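Local coordinates for Sensory/regulatory protein rpfC (Xanthomonas campestris pv. campestris, PDB 3M6M), which probably acts as a sensor histidine kinase in two-component signalling, this fragment being its phosphoryl-accepting response-regulator receiver domain with a bound magnesium ion, at residues Y90-V95 with G112-L117. Numbering follows the deposited sequence.
Sequences YTPVVV and GARAFL
Tyr90 holds CG anti to its backbone nitrogen (chi1 178°), which extends the ring toward the 112-117 segment, while the Arg114 chain bends at chi3 and brings CD alongside the phenol. The hydroxyl OH lies 3.2 Å from Arg114 CD, the methylene sitting at the ring's edge near its plane; OH also lies at the guanidinium edge, in that group's plane, and the two planes stand 78° apart. Pro92 CB reaches the same methylene, at 3.8 Å. Further along, a somewhat bent bond from Arg114 N to Val93 O (3.0 Å, 146°) leads into the parallel pairing, where Val95 straddles Phe116, its N giving a straighter bond to Ala115 O (2.9 Å) and its O accepting from Leu117 N (3.0 Å). Side chains sort onto two faces. On one, Val94 CG2 packs on Ala115 CB at 3.8 Å and reaches Leu117 CD1; Leu117 in turn packs on Leu126 and Thr129 of helix 123-133. On the other, Val95 spreads its branches, CG2 against Ala113 CB (3.8 Å) and CG1 against Phe116 CE1, valine and ring meeting at a slant; helix 102-110 covers Phe116 and Ala113 through Cys108. This is the last beta-alpha-beta unit of a CheY-like receiver: strand 93-97, helix 102-110, then edge strand 115-118, with Gly112 closing the helix in a Schellman motif. Three backbone bonds thus join the segments, Val94 turning its own to strand 61-65, and carbon packs against helices on both faces, whereas Tyr90 and Arg114 meet at the exposed end without a side-chain hydrogen bond.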
loop_
_atom_site.group_PDB
_atom_site.type_symbol
_atom_site.label_atom_id
_atom_site.label_comp_id
_atom_site.label_asym_id
_atom_site.label_seq_id
_atom_site.Cartn_x
_atom_site.Cartn_y
_atom_site.Cartn_z
ATOM N N TYR D 90 -11.052 -33.305 -8.244
ATOM C CA TYR D 90 -9.650 -33.226 -7.851
ATOM C C TYR D 90 -8.941 -34.560 -8.057
ATOM O O TYR D 90 -9.476 -35.622 -7.728
ATOM C CB TYR D 90 -9.493 -32.781 -6.392
ATOM C CG TYR D 90 -8.046 -32.728 -5.943
ATOM C CD1 TYR D 90 -7.255 -31.611 -6.210
ATOM C CD2 TYR D 90 -7.462 -33.804 -5.268
ATOM C CE1 TYR D 90 -5.921 -31.560 -5.814
ATOM C CE2 TYR D 90 -6.128 -33.765 -4.866
ATOM C CZ TYR D 90 -5.364 -32.640 -5.144
ATOM O OH TYR D 90 -4.048 -32.589 -4.747
ATOM N N THR D 91 -7.733 -34.490 -8.606
ATOM C CA THR D 91 -6.866 -35.661 -8.736
ATOM C C THR D 91 -5.387 -35.276 -8.593
ATOM O O THR D 91 -4.929 -34.323 -9.229
ATOM C CB THR D 91 -7.155 -36.486 -10.033
ATOM O OG1 THR D 91 -5.946 -37.087 -10.513
ATOM C CG2 THR D 91 -7.756 -35.619 -11.122
ATOM N N PRO D 92 -4.651 -36.004 -7.726
ATOM C CA PRO D 92 -3.249 -35.733 -7.391
ATOM C C PRO D 92 -2.318 -35.797 -8.598
ATOM O O PRO D 92 -2.473 -36.669 -9.459
ATOM C CB PRO D 92 -2.899 -36.857 -6.408
ATOM C CG PRO D 92 -4.195 -37.279 -5.834
ATOM C CD PRO D 92 -5.180 -37.140 -6.949
ATOM N N VAL D 93 -1.361 -34.873 -8.649
ATOM C CA VAL D 93 -0.385 -34.824 -9.733
ATOM C C VAL D 93 1.038 -34.844 -9.181
ATOM O O VAL D 93 1.402 -34.016 -8.340
ATOM C CB VAL D 93 -0.571 -33.573 -10.631
ATOM C CG1 VAL D 93 0.433 -33.584 -11.781
ATOM C CG2 VAL D 93 -1.992 -33.493 -11.172
ATOM N N VAL D 94 1.831 -35.801 -9.658
ATOM C CA VAL D 94 3.254 -35.877 -9.337
ATOM C C VAL D 94 4.096 -35.586 -10.584
ATOM O O VAL D 94 3.824 -36.109 -11.668
ATOM C CB VAL D 94 3.636 -37.242 -8.684
ATOM C CG1 VAL D 94 2.933 -38.401 -9.373
ATOM C CG2 VAL D 94 5.150 -37.452 -8.667
ATOM N N VAL D 95 5.111 -34.743 -10.417
ATOM C CA VAL D 95 5.955 -34.308 -11.527
ATOM C C VAL D 95 7.274 -35.087 -11.577
ATOM O O VAL D 95 7.867 -35.394 -10.538
ATOM C CB VAL D 95 6.226 -32.778 -11.469
ATOM C CG1 VAL D 95 6.872 -32.289 -12.760
ATOM C CG2 VAL D 95 4.932 -32.011 -11.222
ATOM N N GLY D 112 0.618 -26.375 -7.157
ATOM C CA GLY D 112 -0.210 -27.428 -6.575
ATOM C C GLY D 112 0.224 -28.858 -6.842
ATOM O O GLY D 112 -0.565 -29.785 -6.661
ATOM N N ALA D 113 1.471 -29.043 -7.271
ATOM C CA ALA D 113 2.029 -30.381 -7.454
ATOM C C ALA D 113 2.257 -31.040 -6.099
ATOM O O ALA D 113 2.906 -30.465 -5.221
ATOM C CB ALA D 113 3.326 -30.324 -8.248
ATOM N N ARG D 114 1.714 -32.242 -5.934
ATOM C CA ARG D 114 1.779 -32.950 -4.657
ATOM C C ARG D 114 3.139 -33.586 -4.375
ATOM O O ARG D 114 3.531 -33.728 -3.214
ATOM C CB ARG D 114 0.667 -33.994 -4.558
ATOM C CG ARG D 114 -0.700 -33.404 -4.257
ATOM C CD ARG D 114 -1.668 -34.473 -3.788
ATOM N NE ARG D 114 -1.392 -34.922 -2.423
ATOM C CZ ARG D 114 -2.044 -34.505 -1.341
ATOM N NH1 ARG D 114 -3.027 -33.617 -1.446
ATOM N NH2 ARG D 114 -1.713 -34.979 -0.147
ATOM N N ALA D 115 3.847 -33.966 -5.436
ATOM C CA ALA D 115 5.168 -34.580 -5.314
ATOM C C ALA D 115 6.056 -34.247 -6.507
ATOM O O ALA D 115 5.574 -34.091 -7.631
ATOM C CB ALA D 115 5.047 -36.092 -5.146
ATOM N N PHE D 116 7.356 -34.138 -6.243
ATOM C CA PHE D 116 8.355 -33.888 -7.274
ATOM C C PHE D 116 9.483 -34.903 -7.119
ATOM O O PHE D 116 10.259 -34.843 -6.159
ATOM C CB PHE D 116 8.894 -32.459 -7.157
ATOM C CG PHE D 116 9.602 -31.969 -8.391
ATOM C CD1 PHE D 116 8.995 -31.039 -9.226
ATOM C CD2 PHE D 116 10.880 -32.425 -8.713
ATOM C CE1 PHE D 116 9.644 -30.574 -10.367
ATOM C CE2 PHE D 116 11.537 -31.969 -9.853
ATOM C CZ PHE D 116 10.918 -31.041 -10.681
ATOM N N LEU D 117 9.566 -35.835 -8.063
ATOM C CA LEU D 117 10.564 -36.900 -8.004
ATOM C C LEU D 117 11.540 -36.843 -9.173
ATOM O O LEU D 117 11.172 -36.470 -10.289
ATOM C CB LEU D 117 9.888 -38.271 -7.933
ATOM C CG LEU D 117 9.151 -38.607 -6.633
ATOM C CD1 LEU D 117 8.065 -39.635 -6.892
ATOM C CD2 LEU D 117 10.116 -39.092 -5.554
#